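Local coordinates for EGF family domain-containing protein (Toxoplasma gondii, PDB 4Z80) that binds a RON2-like peptide and probably helps form the moving junction through which the parasite enters host cells, at residues A[141-146]-A[152-157]. Residues are numbered along the deposited sequence; the frame is centred on the assembly and turned at random.
Sequences AAEVAK and AMYAGY
Tyr154 and Glu143 meet through their side chains alone, across two loop segments of an AMA-type ectodomain built on PAN folds. Both segments belong to the long loop region between strands 101-104 and 160-161, and their backbones stay well apart, the nearest CA atoms, those of Glu143 and Tyr154, being 8.8 Å from each other. Long side chains suit such a gap. Glu143 sends CG beside its own backbone N (chi1 -61°) and runs extended beyond it, which carries the carboxylate to the tyrosine hydroxyl.

The tight part is small and buried. Tyr154 OH donates a hydrogen bond to Glu143 OE2 over 2.6 Å, short, yet weak, because OE2 stands well off the plane of the Tyr154 ring, away from where the phenol proton prefers to lie. The carboxylate arrives obliquely, its plane 29° from that of the ring, and OE2 also lies 3.2 Å from Tyr154 CZ. A carboxylate suits this interior place because backbone N-H groups meet it: Val125 N and Met126 N bond to OE2, while Asn124 N bonds to OE1. Tyr154 OH in turn accepts from Ala123 N, so the pair ties 141-146 and 152-157 to the run 123-126, earlier in the same loop region, and these donors probably stabilise the negative charge.

Away from this polar cluster the segments diverge. The exposed Ala145 marks the solvent side of 141-146, whereas Tyr157 turns to another partner, its OH bonding to Ser11 O of the bound peptide chain. Carbon-to-carbon packing between the two side chains is slight: Glu143 CG comes no nearer than 4.0 Å to Tyr154 CE1.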
ATOM      1  N   ALA A 141     -14.546  20.794   2.594  1.00 16.35           N
ATOM      2  CA  ALA A 141     -16.002  20.893   2.658  1.00 17.73           C
ATOM      3  C   ALA A 141     -16.722  19.724   1.997  1.00 14.32           C
ATOM      4  O   ALA A 141     -17.820  19.364   2.410  1.00 16.71           O
ATOM      5  CB  ALA A 141     -16.455  22.198   2.026  1.00 16.77           C
ATOM      6  N   ALA A 142     -16.112  19.125   0.975  1.00 13.67           N
ATOM      7  CA  ALA A 142     -16.762  18.037   0.244  1.00 12.69           C
ATOM      8  C   ALA A 142     -16.426  16.648   0.794  1.00 12.88           C
ATOM      9  O   ALA A 142     -16.996  15.644   0.355  1.00 14.03           O
ATOM     10  CB  ALA A 142     -16.386  18.097  -1.229  1.00 14.50           C
ATOM     11  N   GLU A 143     -15.499  16.590   1.747  1.00 13.68           N
ATOM     12  CA  GLU A 143     -14.930  15.315   2.187  1.00 15.09           C
ATOM     13  C   GLU A 143     -15.789  14.604   3.230  1.00 13.30           C
ATOM     14  O   GLU A 143     -16.644  15.215   3.867  1.00 14.15           O
ATOM     15  CB  GLU A 143     -13.515  15.558   2.730  1.00 14.51           C
ATOM     16  CG  GLU A 143     -12.592  16.140   1.650  1.00 14.94           C
ATOM     17  CD  GLU A 143     -11.204  16.499   2.141  1.00 15.83           C
ATOM     18  OE1 GLU A 143     -10.993  16.577   3.370  1.00 15.54           O
ATOM     19  OE2 GLU A 143     -10.320  16.709   1.284  1.00 14.44           O
ATOM     20  N   VAL A 144     -15.580  13.300   3.383  1.00 14.15           N
ATOM     21  CA  VAL A 144     -16.286  12.559   4.420  1.00 12.47           C
ATOM     22  C   VAL A 144     -16.033  13.217   5.774  1.00 15.96           C
ATOM     23  O   VAL A 144     -14.966  13.791   6.006  1.00 15.35           O
ATOM     24  CB  VAL A 144     -15.863  11.067   4.460  1.00 13.31           C
ATOM     25  CG1 VAL A 144     -16.151  10.390   3.128  1.00 15.19           C
ATOM     26  CG2 VAL A 144     -14.397  10.917   4.828  1.00 16.87           C
ATOM     27  N   ALA A 145     -17.021  13.146   6.661  1.00 13.64           N
ATOM     28  CA  ALA A 145     -16.912  13.775   7.969  1.00 14.61           C
ATOM     29  C   ALA A 145     -15.665  13.257   8.675  1.00 11.80           C
ATOM     30  O   ALA A 145     -15.338  12.078   8.559  1.00 13.02           O
ATOM     31  CB  ALA A 145     -18.153  13.495   8.806  1.00 15.46           C
ATOM     32  N   LYS A 146     -14.970  14.133   9.393  1.00 13.92           N
ATOM     33  CA  LYS A 146     -13.755  13.722  10.096  1.00 11.67           C
ATOM     34  C   LYS A 146     -14.025  12.522  11.009  1.00 13.03           C
ATOM     35  O   LYS A 146     -13.184  11.629  11.139  1.00 12.77           O
ATOM     36  CB  LYS A 146     -13.182  14.890  10.898  1.00 12.19           C
ATOM     37  CG  LYS A 146     -11.885  14.571  11.648  1.00 12.93           C
ATOM     38  CD  LYS A 146     -10.749  14.157  10.721  1.00 14.14           C
ATOM     39  CE  LYS A 146      -9.454  13.948  11.515  1.00 15.03           C
ATOM     40  NZ  LYS A 146      -8.284  13.615  10.664  1.00 15.27           N
ATOM     41  N   ALA A 152      -8.400   5.738   2.739  1.00 10.78           N
ATOM     42  CA  ALA A 152      -8.418   5.566   1.290  1.00 11.72           C
ATOM     43  C   ALA A 152      -8.265   6.888   0.558  1.00 11.94           C
ATOM     44  O   ALA A 152      -8.832   7.898   0.945  1.00 11.24           O
ATOM     45  CB  ALA A 152      -9.700   4.884   0.854  1.00 13.32           C
ATOM     46  N   MET A 153      -7.502   6.870  -0.527  1.00 11.03           N
ATOM     47  CA  MET A 153      -7.323   8.070  -1.331  1.00 10.43           C
ATOM     48  C   MET A 153      -8.643   8.449  -2.001  1.00 12.39           C
ATOM     49  O   MET A 153      -9.502   7.596  -2.232  1.00 12.15           O
ATOM     50  CB  MET A 153      -6.221   7.853  -2.370  1.00 10.72           C
ATOM     51  CG  MET A 153      -5.838   9.089  -3.166  1.00 11.10           C
ATOM     52  SD  MET A 153      -5.426  10.464  -2.078  1.00 12.59           S
ATOM     53  CE  MET A 153      -4.956  11.701  -3.292  1.00 13.91           C
ATOM     54  N   TYR A 154      -8.789   9.738  -2.299  1.00 11.29           N
ATOM     55  CA  TYR A 154      -9.944  10.240  -3.039  1.00 11.86           C
ATOM     56  C   TYR A 154     -10.162   9.422  -4.299  1.00 10.97           C
ATOM     57  O   TYR A 154      -9.215   8.935  -4.914  1.00 13.71           O
ATOM     58  CB  TYR A 154      -9.749  11.721  -3.383  1.00 13.60           C
ATOM     59  CG  TYR A 154      -9.421  12.569  -2.176  1.00 11.59           C
ATOM     60  CD1 TYR A 154     -10.371  12.800  -1.187  1.00 13.04           C
ATOM     61  CD2 TYR A 154      -8.166  13.131  -2.021  1.00 13.13           C
ATOM     62  CE1 TYR A 154     -10.077  13.563  -0.074  1.00 12.07           C
ATOM     63  CE2 TYR A 154      -7.862  13.908  -0.914  1.00 14.58           C
ATOM     64  CZ  TYR A 154      -8.819  14.118   0.057  1.00 11.74           C
ATOM     65  OH  TYR A 154      -8.520  14.893   1.165  1.00 14.07           O
ATOM     66  N   ALA A 155     -11.425   9.268  -4.680  1.00 13.40           N
ATOM     67  CA  ALA A 155     -11.767   8.405  -5.803  1.00 12.69           C
ATOM     68  C   ALA A 155     -11.184   8.893  -7.123  1.00 13.71           C
ATOM     69  O   ALA A 155     -10.835   8.092  -7.989  1.00 14.40           O
ATOM     70  CB  ALA A 155     -13.266   8.296  -5.927  1.00 14.33           C
ATOM     71  N   GLY A 156     -11.108  10.203  -7.283  1.00 13.30           N
ATOM     72  CA  GLY A 156     -10.621  10.785  -8.516  1.00 13.62           C
ATOM     73  C   GLY A 156     -10.572  12.291  -8.397  1.00 13.43           C
ATOM     74  O   GLY A 156     -10.937  12.859  -7.362  1.00 15.18           O
ATOM     75  N   TYR A 157     -10.111  12.944  -9.457  1.00 14.60           N
ATOM     76  CA  TYR A 157      -9.976  14.396  -9.472  1.00 14.70           C
ATOM     77  C   TYR A 157      -9.983  14.859 -10.929  1.00 16.35           C
ATOM     78  O   TYR A 157      -9.248  14.318 -11.754  1.00 16.41           O
ATOM     79  CB  TYR A 157      -8.697  14.840  -8.748  1.00 14.49           C
ATOM     80  CG  TYR A 157      -8.426  16.318  -8.861  1.00 16.43           C
ATOM     81  CD1 TYR A 157      -9.264  17.250  -8.258  1.00 17.65           C
ATOM     82  CD2 TYR A 157      -7.337  16.787  -9.579  1.00 19.10           C
ATOM     83  CE1 TYR A 157      -9.017  18.608  -8.378  1.00 19.26           C
ATOM     84  CE2 TYR A 157      -7.083  18.136  -9.695  1.00 16.63           C
ATOM     85  CZ  TYR A 157      -7.922  19.038  -9.105  1.00 18.13           C
ATOM     86  OH  TYR A 157      -7.656  20.384  -9.241  1.00 22.70           O
TER